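Local coordinates for PGRP-Hd - Peptidoglycan recognition protein homologue (Alvinella pompejana, PDB 3EP1), which probably recognises bacterial peptidoglycan in innate immunity, through a fold shared with N-acetylmuramoyl-L-alanine amidases, at residues V6-W11 against N75-Y80; K121-Q126 against L166-G171; K134-G139 against E143-G148. All coordinates share one frame; numbering follows the deposited sequence.

Contact 1: V6-W11 against N75-Y80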
loop_
_atom_site.group_PDB
_atom_site.type_symbol
_atom_site.label_atom_id
_atom_site.label_comp_id
_atom_site.label_asym_id
_atom_site.label_seq_id
_atom_site.Cartn_x
_atom_site.Cartn_y
_atom_site.Cartn_z
ATOM N N VAL A 6 -3.280 -10.612 -4.778
ATOM C CA VAL A 6 -4.096 -11.824 -4.843
ATOM C C VAL A 6 -4.019 -12.603 -3.519
ATOM O O VAL A 6 -2.967 -13.112 -3.146
ATOM C CB VAL A 6 -3.655 -12.739 -6.004
ATOM C CG1 VAL A 6 -4.508 -13.987 -6.025
ATOM C CG2 VAL A 6 -3.783 -12.003 -7.331
ATOM N N PRO A 7 -5.150 -12.713 -2.803
ATOM C CA PRO A 7 -5.222 -13.418 -1.519
ATOM C C PRO A 7 -5.005 -14.923 -1.637
ATOM O O PRO A 7 -5.204 -15.504 -2.703
ATOM C CB PRO A 7 -6.619 -13.066 -1.027
ATOM C CG PRO A 7 -7.401 -13.079 -2.304
ATOM C CD PRO A 7 -6.498 -12.326 -3.258
ATOM N N ARG A 8 -4.599 -15.536 -0.524
ATOM C CA ARG A 8 -4.336 -16.974 -0.449
ATOM C C ARG A 8 -5.466 -17.799 -1.049
ATOM O O ARG A 8 -5.233 -18.702 -1.850
ATOM C CB ARG A 8 -4.152 -17.417 1.007
ATOM C CG ARG A 8 -2.920 -16.881 1.705
ATOM C CD ARG A 8 -2.906 -17.303 3.171
ATOM N NE ARG A 8 -2.750 -18.748 3.336
ATOM C CZ ARG A 8 -1.591 -19.391 3.250
ATOM N NH1 ARG A 8 -0.476 -18.719 3.002
ATOM N NH2 ARG A 8 -1.540 -20.704 3.419
ATOM N N GLN A 9 -6.691 -17.487 -0.649
ATOM C CA GLN A 9 -7.842 -18.227 -1.136
ATOM C C GLN A 9 -8.076 -18.137 -2.644
ATOM O O GLN A 9 -8.724 -19.010 -3.216
ATOM C CB GLN A 9 -9.107 -17.798 -0.391
ATOM C CG GLN A 9 -10.340 -18.506 -0.903
ATOM C CD GLN A 9 -11.489 -18.557 0.092
ATOM O OE1 GLN A 9 -12.481 -19.251 -0.142
ATOM N NE2 GLN A 9 -11.364 -17.828 1.203
ATOM N N GLN A 10 -7.552 -17.103 -3.294
ATOM C CA GLN A 10 -7.755 -16.972 -4.735
ATOM C C GLN A 10 -6.915 -18.006 -5.475
ATOM O O GLN A 10 -7.252 -18.387 -6.595
ATOM C CB GLN A 10 -7.424 -15.551 -5.217
ATOM C CG GLN A 10 -8.253 -15.087 -6.422
ATOM C CD GLN A 10 -8.522 -13.577 -6.418
ATOM O OE1 GLN A 10 -9.140 -13.039 -5.497
ATOM N NE2 GLN A 10 -8.060 -12.894 -7.460
ATOM N N TRP A 11 -5.819 -18.462 -4.871
ATOM C CA TRP A 11 -5.029 -19.498 -5.530
ATOM C C TRP A 11 -5.224 -20.856 -4.856
ATOM O O TRP A 11 -4.413 -21.759 -5.027
ATOM C CB TRP A 11 -3.529 -19.145 -5.623
ATOM C CG TRP A 11 -2.818 -18.716 -4.368
ATOM C CD1 TRP A 11 -2.720 -17.446 -3.873
ATOM C CD2 TRP A 11 -2.051 -19.547 -3.486
ATOM N NE1 TRP A 11 -1.934 -17.431 -2.745
ATOM C CE2 TRP A 11 -1.511 -18.706 -2.483
ATOM C CE3 TRP A 11 -1.768 -20.917 -3.446
ATOM C CZ2 TRP A 11 -0.703 -19.193 -1.448
ATOM C CZ3 TRP A 11 -0.964 -21.404 -2.416
ATOM C CH2 TRP A 11 -0.440 -20.542 -1.432
ATOM N N ASN A 75 8.183 -27.565 5.481
ATOM C CA ASN A 75 7.909 -26.183 5.868
ATOM C C ASN A 75 6.480 -26.031 6.390
ATOM O O ASN A 75 5.599 -26.835 6.064
ATOM C CB ASN A 75 8.135 -25.235 4.681
ATOM C CG ASN A 75 9.592 -25.172 4.250
ATOM O OD1 ASN A 75 10.467 -24.858 5.050
ATOM N ND2 ASN A 75 9.856 -25.472 2.987
ATOM N N ASP A 76 6.256 -25.000 7.200
ATOM C CA ASP A 76 4.941 -24.725 7.769
ATOM C C ASP A 76 3.940 -24.180 6.749
ATOM O O ASP A 76 2.753 -24.079 7.046
ATOM C CB ASP A 76 5.045 -23.692 8.902
ATOM C CG ASP A 76 5.831 -24.195 10.094
ATOM O OD1 ASP A 76 5.851 -25.421 10.316
ATOM O OD2 ASP A 76 6.404 -23.356 10.822
ATOM N N ASP A 77 4.426 -23.818 5.563
ATOM C CA ASP A 77 3.583 -23.235 4.521
ATOM C C ASP A 77 4.500 -22.826 3.375
ATOM O O ASP A 77 5.706 -23.047 3.445
ATOM C CB ASP A 77 2.864 -22.006 5.103
ATOM C CG ASP A 77 1.872 -21.373 4.138
ATOM O OD1 ASP A 77 1.423 -22.037 3.185
ATOM O OD2 ASP A 77 1.530 -20.195 4.359
ATOM N N ILE A 78 3.931 -22.255 2.316
ATOM C CA ILE A 78 4.738 -21.795 1.191
ATOM C C ILE A 78 5.812 -20.901 1.844
ATOM O O ILE A 78 5.514 -20.173 2.790
ATOM C CB ILE A 78 3.842 -21.026 0.162
ATOM C CG1 ILE A 78 4.606 -20.792 -1.139
ATOM C CG2 ILE A 78 3.335 -19.714 0.761
ATOM C CD1 ILE A 78 3.731 -20.263 -2.253
ATOM N N LYS A 79 7.050 -20.993 1.364
ATOM C CA LYS A 79 8.202 -20.260 1.915
ATOM C C LYS A 79 8.202 -18.734 1.949
ATOM O O LYS A 79 8.781 -18.128 2.856
ATOM C CB LYS A 79 9.483 -20.677 1.193
ATOM C CG LYS A 79 9.842 -22.137 1.294
ATOM C CD LYS A 79 11.096 -22.415 0.486
ATOM C CE LYS A 79 11.406 -23.896 0.447
ATOM N NZ LYS A 79 12.482 -24.194 -0.532
ATOM N N TYR A 80 7.567 -18.110 0.969
ATOM C CA TYR A 80 7.584 -16.663 0.898
ATOM C C TYR A 80 6.373 -15.908 1.424
ATOM O O TYR A 80 5.279 -16.454 1.528
ATOM C CB TYR A 80 7.861 -16.265 -0.545
ATOM C CG TYR A 80 8.986 -17.068 -1.166
ATOM C CD1 TYR A 80 8.719 -18.221 -1.904
ATOM C CD2 TYR A 80 10.317 -16.685 -1.000
ATOM C CE1 TYR A 80 9.753 -18.973 -2.467
ATOM C CE2 TYR A 80 11.357 -17.436 -1.557
ATOM C CZ TYR A 80 11.067 -18.574 -2.291
ATOM O OH TYR A 80 12.087 -19.303 -2.861
#

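Contact 2: K121-Q126 against L166-G171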
loop_
_atom_site.group_PDB
_atom_site.type_symbol
_atom_site.label_atom_id
_atom_site.label_comp_id
_atom_site.label_asym_id
_atom_site.label_seq_id
_atom_site.Cartn_x
_atom_site.Cartn_y
_atom_site.Cartn_z
ATOM N N LYS A 121 19.847 -14.599 -16.974
ATOM C CA LYS A 121 20.323 -13.891 -18.156
ATOM C C LYS A 121 19.472 -12.682 -18.534
ATOM O O LYS A 121 20.009 -11.648 -18.943
ATOM C CB LYS A 121 20.407 -14.857 -19.337
ATOM N N LYS A 122 18.154 -12.797 -18.396
ATOM C CA LYS A 122 17.259 -11.697 -18.743
ATOM C C LYS A 122 16.743 -10.926 -17.530
ATOM O O LYS A 122 16.305 -11.518 -16.542
ATOM C CB LYS A 122 16.045 -12.223 -19.510
ATOM C CG LYS A 122 16.355 -12.941 -20.800
ATOM C CD LYS A 122 15.090 -13.579 -21.377
ATOM C CE LYS A 122 14.517 -14.643 -20.438
ATOM N NZ LYS A 122 13.343 -15.332 -21.039
ATOM N N GLU A 123 16.773 -9.603 -17.620
ATOM C CA GLU A 123 16.265 -8.775 -16.539
ATOM C C GLU A 123 14.758 -8.971 -16.485
ATOM O O GLU A 123 14.145 -9.332 -17.492
ATOM C CB GLU A 123 16.579 -7.307 -16.802
ATOM C CG GLU A 123 18.032 -6.973 -16.608
ATOM C CD GLU A 123 18.364 -5.557 -17.026
ATOM O OE1 GLU A 123 19.550 -5.180 -16.892
ATOM O OE2 GLU A 123 17.448 -4.830 -17.489
ATOM N N PRO A 124 14.140 -8.745 -15.311
ATOM C CA PRO A 124 12.692 -8.905 -15.162
ATOM C C PRO A 124 11.918 -7.824 -15.911
ATOM O O PRO A 124 12.402 -6.698 -16.068
ATOM C CB PRO A 124 12.496 -8.805 -13.654
ATOM C CG PRO A 124 13.550 -7.854 -13.257
ATOM C CD PRO A 124 14.745 -8.366 -14.022
ATOM N N SER A 125 10.713 -8.169 -16.358
ATOM C CA SER A 125 9.864 -7.225 -17.083
ATOM C C SER A 125 9.675 -5.968 -16.256
ATOM O O SER A 125 9.845 -5.983 -15.036
ATOM C CB SER A 125 8.496 -7.847 -17.379
ATOM O OG SER A 125 7.768 -8.109 -16.191
ATOM N N GLN A 126 9.314 -4.879 -16.920
ATOM C CA GLN A 126 9.101 -3.624 -16.226
ATOM C C GLN A 126 7.885 -3.758 -15.331
ATOM O O GLN A 126 7.812 -3.141 -14.268
ATOM C CB GLN A 126 8.875 -2.492 -17.227
ATOM C CG GLN A 126 8.717 -1.133 -16.581
ATOM C CD GLN A 126 9.986 -0.666 -15.891
ATOM O OE1 GLN A 126 11.040 -0.542 -16.522
ATOM N NE2 GLN A 126 9.891 -0.399 -14.589
ATOM N N LEU A 166 19.811 -4.220 -9.845
ATOM C CA LEU A 166 19.630 -3.516 -8.576
ATOM C C LEU A 166 20.961 -2.913 -8.154
ATOM O O LEU A 166 21.017 -1.830 -7.573
ATOM C CB LEU A 166 19.152 -4.475 -7.490
ATOM C CG LEU A 166 17.852 -5.201 -7.798
ATOM C CD1 LEU A 166 17.593 -6.228 -6.723
ATOM C CD2 LEU A 166 16.716 -4.191 -7.886
ATOM N N ASP A 167 22.034 -3.629 -8.466
ATOM C CA ASP A 167 23.372 -3.189 -8.114
ATOM C C ASP A 167 23.800 -1.873 -8.760
ATOM O O ASP A 167 24.571 -1.118 -8.167
ATOM C CB ASP A 167 24.384 -4.281 -8.468
ATOM C CG ASP A 167 25.759 -3.990 -7.919
ATOM O OD1 ASP A 167 26.422 -3.058 -8.413
ATOM O OD2 ASP A 167 26.174 -4.691 -6.978
ATOM N N ARG A 168 23.325 -1.591 -9.969
ATOM C CA ARG A 168 23.721 -0.345 -10.624
ATOM C C ARG A 168 22.739 0.786 -10.378
ATOM O O ARG A 168 22.985 1.930 -10.776
ATOM C CB ARG A 168 23.915 -0.544 -12.134
ATOM C CG ARG A 168 22.699 -1.037 -12.863
ATOM C CD ARG A 168 22.936 -1.013 -14.359
ATOM N NE ARG A 168 21.835 -1.637 -15.081
ATOM C CZ ARG A 168 21.684 -2.949 -15.221
ATOM N NH1 ARG A 168 22.567 -3.786 -14.696
ATOM N NH2 ARG A 168 20.636 -3.424 -15.867
ATOM N N CYS A 169 21.626 0.461 -9.729
ATOM C CA CYS A 169 20.612 1.451 -9.396
ATOM C C CYS A 169 20.413 1.552 -7.900
ATOM O O CYS A 169 19.449 2.166 -7.461
ATOM C CB CYS A 169 19.267 1.108 -10.028
ATOM S SG CYS A 169 19.180 1.516 -11.784
ATOM N N ASP A 170 21.307 0.944 -7.122
ATOM C CA ASP A 170 21.200 0.980 -5.663
ATOM C C ASP A 170 19.749 0.715 -5.257
ATOM O O ASP A 170 19.172 1.441 -4.454
ATOM C CB ASP A 170 21.649 2.348 -5.151
ATOM N N GLY A 171 19.177 -0.338 -5.824
ATOM C CA GLY A 171 17.796 -0.684 -5.569
ATOM C C GLY A 171 17.136 -0.630 -6.932
ATOM O O GLY A 171 17.835 -0.484 -7.936
#

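Contact 3: K134-G139 against E143-G148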
loop_
_atom_site.group_PDB
_atom_site.type_symbol
_atom_site.label_atom_id
_atom_site.label_comp_id
_atom_site.label_asym_id
_atom_site.label_seq_id
_atom_site.Cartn_x
_atom_site.Cartn_y
_atom_site.Cartn_z
ATOM N N LYS A 134 5.806 -1.202 -5.897
ATOM C CA LYS A 134 4.546 -0.909 -5.218
ATOM C C LYS A 134 4.417 -1.656 -3.891
ATOM O O LYS A 134 4.033 -1.070 -2.885
ATOM C CB LYS A 134 3.359 -1.266 -6.121
ATOM C CG LYS A 134 1.982 -0.987 -5.504
ATOM C CD LYS A 134 0.845 -1.297 -6.491
ATOM C CE LYS A 134 0.864 -2.767 -6.888
ATOM N NZ LYS A 134 0.064 -3.054 -8.105
ATOM N N LEU A 135 4.731 -2.949 -3.898
ATOM C CA LEU A 135 4.632 -3.758 -2.688
ATOM C C LEU A 135 5.413 -3.141 -1.522
ATOM O O LEU A 135 4.924 -3.037 -0.402
ATOM C CB LEU A 135 5.146 -5.172 -2.971
ATOM C CG LEU A 135 5.236 -6.126 -1.776
ATOM C CD1 LEU A 135 3.853 -6.370 -1.213
ATOM C CD2 LEU A 135 5.865 -7.434 -2.198
ATOM N N ILE A 136 6.638 -2.734 -1.796
ATOM C CA ILE A 136 7.485 -2.149 -0.772
ATOM C C ILE A 136 6.935 -0.813 -0.274
ATOM O O ILE A 136 6.775 -0.589 0.925
ATOM C CB ILE A 136 8.897 -1.947 -1.325
ATOM C CG1 ILE A 136 9.457 -3.303 -1.788
ATOM C CG2 ILE A 136 9.773 -1.261 -0.269
ATOM C CD1 ILE A 136 10.746 -3.228 -2.593
ATOM N N ILE A 137 6.634 0.074 -1.209
ATOM C CA ILE A 137 6.119 1.375 -0.849
ATOM C C ILE A 137 4.822 1.239 -0.047
ATOM O O ILE A 137 4.619 1.946 0.946
ATOM C CB ILE A 137 5.948 2.242 -2.115
ATOM C CG1 ILE A 137 7.328 2.462 -2.748
ATOM C CG2 ILE A 137 5.318 3.591 -1.768
ATOM C CD1 ILE A 137 7.332 3.344 -3.979
ATOM N N CYS A 138 3.956 0.310 -0.439
ATOM C CA CYS A 138 2.718 0.131 0.304
ATOM C C CYS A 138 2.981 -0.591 1.628
ATOM O O CYS A 138 2.227 -0.443 2.590
ATOM C CB CYS A 138 1.689 -0.617 -0.542
ATOM S SG CYS A 138 1.078 0.378 -1.952
ATOM N N GLY A 139 4.057 -1.368 1.680
ATOM C CA GLY A 139 4.382 -2.059 2.913
ATOM C C GLY A 139 4.825 -1.012 3.917
ATOM O O GLY A 139 4.440 -1.035 5.089
ATOM N N GLU A 143 3.267 0.568 7.472
ATOM C CA GLU A 143 4.136 0.274 8.602
ATOM C C GLU A 143 4.462 -1.218 8.769
ATOM O O GLU A 143 4.636 -1.692 9.888
ATOM C CB GLU A 143 3.493 0.822 9.885
ATOM C CG GLU A 143 4.452 1.506 10.858
ATOM C CD GLU A 143 3.763 2.589 11.685
ATOM O OE1 GLU A 143 2.686 2.311 12.268
ATOM O OE2 GLU A 143 4.295 3.722 11.752
ATOM N N GLU A 144 4.542 -1.958 7.668
ATOM C CA GLU A 144 4.880 -3.383 7.739
ATOM C C GLU A 144 6.382 -3.541 7.488
ATOM O O GLU A 144 7.013 -4.499 7.939
ATOM C CB GLU A 144 4.088 -4.183 6.700
ATOM C CG GLU A 144 2.583 -4.222 6.934
ATOM C CD GLU A 144 2.178 -5.062 8.135
ATOM O OE1 GLU A 144 0.959 -5.226 8.361
ATOM O OE2 GLU A 144 3.067 -5.567 8.855
ATOM N N LEU A 145 6.936 -2.584 6.754
ATOM C CA LEU A 145 8.353 -2.541 6.432
ATOM C C LEU A 145 8.877 -1.205 6.959
ATOM O O LEU A 145 8.189 -0.197 6.856
ATOM C CB LEU A 145 8.566 -2.571 4.916
ATOM C CG LEU A 145 8.168 -3.776 4.071
ATOM C CD1 LEU A 145 8.381 -3.439 2.609
ATOM C CD2 LEU A 145 9.002 -4.984 4.475
ATOM N N SER A 146 10.093 -1.195 7.498
ATOM C CA SER A 146 10.687 0.037 8.016
ATOM C C SER A 146 10.940 1.015 6.869
ATOM O O SER A 146 10.976 0.611 5.708
ATOM C CB SER A 146 11.994 -0.265 8.747
ATOM O OG SER A 146 12.930 -0.861 7.874
ATOM N N SER A 147 11.127 2.294 7.197
ATOM C CA SER A 147 11.338 3.330 6.186
ATOM C C SER A 147 12.628 3.243 5.377
ATOM O O SER A 147 12.749 3.879 4.330
ATOM C CB SER A 147 11.214 4.734 6.817
ATOM O OG SER A 147 12.117 4.948 7.896
ATOM N N GLY A 148 13.592 2.458 5.843
ATOM C CA GLY A 148 14.837 2.339 5.106
ATOM C C GLY A 148 15.149 0.923 4.659
ATOM O O GLY A 148 16.233 0.668 4.135
#

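Contact 1: V6-W11 against N75-Y80
A salt bridge between R8, in the 3-10 turn of the N-terminal segment, and D77, in the loop that follows helix 59-72, ties that segment to the approach to strand 82-84. The guanidinium and carboxylate come from opposite directions with their planes 66° apart, the R8 chain bending at chi3 (66°) to turn its end to D77. The bonds are uneven. R8 NH1 gives the short one, 2.8 Å to the syn lone pair of D77 OD2, although this oxygen lies 30° out of the guanidinium plane. R8 NH2 adds two weak bonds at 3.3 Å, to D77 OD1 and D77 OD2. In this family fold, a mixed central sheet flanked by helices, the 6-11 segment runs beside edge strand 90-92, and V6 makes backbone hydrogen bonds to I90 and E92. R8 NH1 also donates to the carbonyl of G93, and D77 OD1 accepts from Q67 of helix 59-72, so both charged groups have second anchors. Shortened to an alanine here, the side chain would probably leave the buried D77 carboxylate without its countercharge and the G93 carbonyl without this donor. Beside the ion pair lies an apolar contact, W11 CH2 to I78 CD1 at 4.3 Å, and the indole NE1 donates to the carbonyl of E92.

Contact 2: K121-Q126 against L166-G171
E123 and R168 meet through a single salt bridge at the protein surface, E123 OE1 facing R168 NH2. It joins the loop that leads from strand 110-115 into helix 126-141 to the C-terminal end of helix 160-167, two peripheral elements of the amidase-like fold. The modelled separation of E123 OE1 and R168 NH2, 2.3 Å, is too short to be taken literally; the pairing is plausible, its exact length doubtful. The two side chains arrive from opposite directions, and OE1 sits at the edge of the guanidinium, near its plane. The carboxylate and guanidinium planes are 27° apart, yet the pairing is one-sided: E123 OE2 stays 3.8 Å from R168 NH2. Both chains are stretched to span the 12.7 Å between E123 CA and R168 CA. E123 is extended beyond CG, while R168 starts with CG between its backbone N and carbonyl carbon, chi1 59°, and then runs straight to NE.

Behind these side chains, further contacts hold the two backbones. After E123, P124 packs on F162 and M165 of helix 160-167, a second link between the same elements, and S125 is the N-cap of helix 126-141, its OG bonded to L128 N. On the other side, the disulfide of C169 ties the residue after R168 to C173, near the C terminus. The turn carrying R168 closes on one carbonyl: L166 O accepts from G171 N at 2.9 Å and from C169 N at 3.2 Å.

Contact 3: K134-G139 against E143-G148
With CG anti to its carbonyl carbon (chi1 -65°), L145 sends CD1 back against the last turns of helix 126-141. CG2 of I136 is anti to the backbone N, and this methyl meets L145 CD1 at 3.9 Å, the two side chains crossing obliquely. The same CD1 lies 3.7 Å from I136 O, so the leucine rests on the helix backbone as much as on a side chain. G139 makes this approach possible: a CB there would point at the strand and clash with L145 CD1. Deeper in the fold L145 reaches A26 and I29 of strand 26-33, I111 of strand 110-115, and W96, which places it between helix and sheet.

The polar part of the contact gathers at one carbonyl. E144 N donates to G139 O at 2.7 Å, nearly straight at 165°. L145 N adds a weak bond of 3.4 Å to the same oxygen. Beside it, the E144 side chain lays CB 3.6 Å from G139 O. C138, on another side of the helix, forms a disulfide with C138 of the second subunit. The positive phi of E143, 63°, reverses the chain, and with E144 N on G139 O and E143 N on the carbonyl of the residue following G139, it makes E143 the C-prime residue of a Schellman motif ending the helix.

From the N terminus, contact 1 closes first, bringing the 6-11 segment to the loop after helix 59-72 across 63 intervening residues that include strand 26-33. Only after it is complete does contact 2 open, at the entrance to helix 126-141, to close at the end of helix 160-167. Contact 3 is nested within that second loop, a short-range closure at the far end of helix 126-141 that turns the chain toward strand 149-152. Contacts 1 and 2 lie on opposite sides of the chain's centre, their own centres 26 Å apart. Contacts 2 and 3 come to about 8 Å between nearest atoms without touching.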